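Local atomic coordinates of group 3 allergen SMIPP-S YvT004A06 (Sarcoptes scabiei type hominis, PDB entry 3H7T), a protein that has the fold of a trypsin-like serine protease but belongs to a group of inactivated scabies mite paralogues, and so probably lacks the proteolytic activity of its relatives. Residues 30-33 / 34-37. Residues are numbered along the deposited sequence; the frame is centred on the assembly and turned at random.
Sequences ILTA and NFVI
Leu31 and Thr32 both turn their backbone N-H groups to the carbonyl of Phe35, a classic beta bulge where strand 26-30 turns back into strand 35-38 of the six-stranded barrel. The pair of donors illustrates how a hairpin can absorb an extra residue by letting one carbonyl oxygen serve two successive N-H groups. Leu31 N reaches Phe35 O at 3.0 Å, tilted from the carbonyl plane, whereas Thr32 N, at 3.3 Å, lies in that plane on a lone pair and makes the straighter bond. Beyond the bulge, the side chain of Thr32 organises the turn. Its hydroxyl stands between backbone N and carbonyl carbon (chi1 72°), which directs OG1 forward into the turn, where it accepts from Asn34 N at 3.2 Å. This bond to the N-H two residues ahead is an ST turn; Phe35 N closes a type I turn on Thr32 O, approaching from above the carbonyl plane rather than on a lone pair, and adds a weak bond to OG1. OG1 also meets the Phe35 ring edge-on, in the ring plane, 3.3 Å from CD2, while Ile228 of helix 221-228 touches the same phenylalanine side chain. Next to the bulge, Leu31 and Ile37 cross at a slant. With CG1 of Ile37 extended away from the backbone N (chi1 -175°), the CG2 branch is left to meet Leu31, 3.8 Å from CG and equally near CD1. Ile224 of helix 221-228 and Leu196 of strand 195-200 each touch both residues, so this apolar pair joins the barrel to the C-terminal helix and to the second sheet. Ile30 and Val36, a non-hydrogen-bonded antiparallel pair, share a sheet face and pack against Val16 and Ile95. At the turn, one water spans the polar side chains, lying 2.8 Å from Thr32 OG1 and accepting a hydrogen bond from Asn34 ND2 at 3.1 Å.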
loop_
_atom_site.group_PDB
_atom_site.type_symbol
_atom_site.label_atom_id
_atom_site.label_comp_id
_atom_site.label_asym_id
_atom_site.label_seq_id
_atom_site.Cartn_x
_atom_site.Cartn_y
_atom_site.Cartn_z
ATOM N N ILE A 30 5.508 7.468 -2.768
ATOM C CA ILE A 30 5.988 8.838 -2.584
ATOM C C ILE A 30 4.845 9.847 -2.649
ATOM O O ILE A 30 4.225 10.021 -3.703
ATOM C CB ILE A 30 7.000 9.293 -3.696
ATOM C CG1 ILE A 30 8.011 8.191 -4.068
ATOM C CG2 ILE A 30 7.652 10.628 -3.308
ATOM C CD1 ILE A 30 9.289 8.189 -3.301
ATOM N N LEU A 31 4.604 10.541 -1.541
ATOM C CA LEU A 31 3.673 11.674 -1.540
ATOM C C LEU A 31 4.384 13.010 -1.805
ATOM O O LEU A 31 3.924 13.821 -2.623
ATOM C CB LEU A 31 2.865 11.708 -0.235
ATOM C CG LEU A 31 1.927 10.510 -0.029
ATOM C CD1 LEU A 31 1.109 10.671 1.240
ATOM C CD2 LEU A 31 1.016 10.280 -1.237
ATOM N N THR A 32 5.495 13.231 -1.104
ATOM C CA THR A 32 6.374 14.388 -1.332
ATOM C C THR A 32 7.813 13.943 -1.124
ATOM O O THR A 32 8.061 12.796 -0.741
ATOM C CB THR A 32 6.087 15.587 -0.372
ATOM O OG1 THR A 32 6.523 15.269 0.957
ATOM C CG2 THR A 32 4.605 15.969 -0.352
ATOM N N ALA A 33 8.757 14.857 -1.342
ATOM C CA ALA A 33 10.177 14.568 -1.162
ATOM C C ALA A 33 10.521 14.144 0.267
ATOM O O ALA A 33 11.576 13.565 0.513
ATOM C CB ALA A 33 11.017 15.773 -1.580
ATOM N N ASN A 34 9.621 14.433 1.199
ATOM C CA ASN A 34 9.835 14.156 2.618
ATOM C C ASN A 34 8.880 13.116 3.209
ATOM O O ASN A 34 9.114 12.616 4.311
ATOM C CB ASN A 34 9.741 15.467 3.410
ATOM C CG ASN A 34 10.716 16.515 2.907
ATOM O OD1 ASN A 34 11.928 16.404 3.111
ATOM N ND2 ASN A 34 10.192 17.532 2.234
ATOM N N PHE A 35 7.819 12.780 2.474
ATOM C CA PHE A 35 6.767 11.904 3.008
ATOM C C PHE A 35 6.427 10.682 2.143
ATOM O O PHE A 35 6.254 10.784 0.922
ATOM C CB PHE A 35 5.498 12.709 3.301
ATOM C CG PHE A 35 5.650 13.688 4.437
ATOM C CD1 PHE A 35 5.547 13.263 5.760
ATOM C CD2 PHE A 35 5.899 15.034 4.181
ATOM C CE1 PHE A 35 5.693 14.168 6.816
ATOM C CE2 PHE A 35 6.043 15.949 5.225
ATOM C CZ PHE A 35 5.939 15.516 6.547
ATOM N N VAL A 36 6.316 9.535 2.805
ATOM C CA VAL A 36 5.916 8.291 2.164
ATOM C C VAL A 36 4.709 7.716 2.903
ATOM O O VAL A 36 4.623 7.828 4.123
ATOM C CB VAL A 36 7.091 7.274 2.149
ATOM C CG1 VAL A 36 6.591 5.834 1.967
ATOM C CG2 VAL A 36 8.094 7.639 1.060
ATOM N N ILE A 37 3.771 7.123 2.161
ATOM C CA ILE A 37 2.621 6.456 2.773
ATOM C C ILE A 37 2.684 4.934 2.561
ATOM O O ILE A 37 2.966 4.463 1.463
ATOM C CB ILE A 37 1.266 7.040 2.291
ATOM C CG1 ILE A 37 0.092 6.393 3.043
ATOM C CG2 ILE A 37 1.111 6.928 0.763
ATOM C CD1 ILE A 37 -1.222 7.153 2.917
HETATM O O HOH W 1 7.125 17.766 2.030
#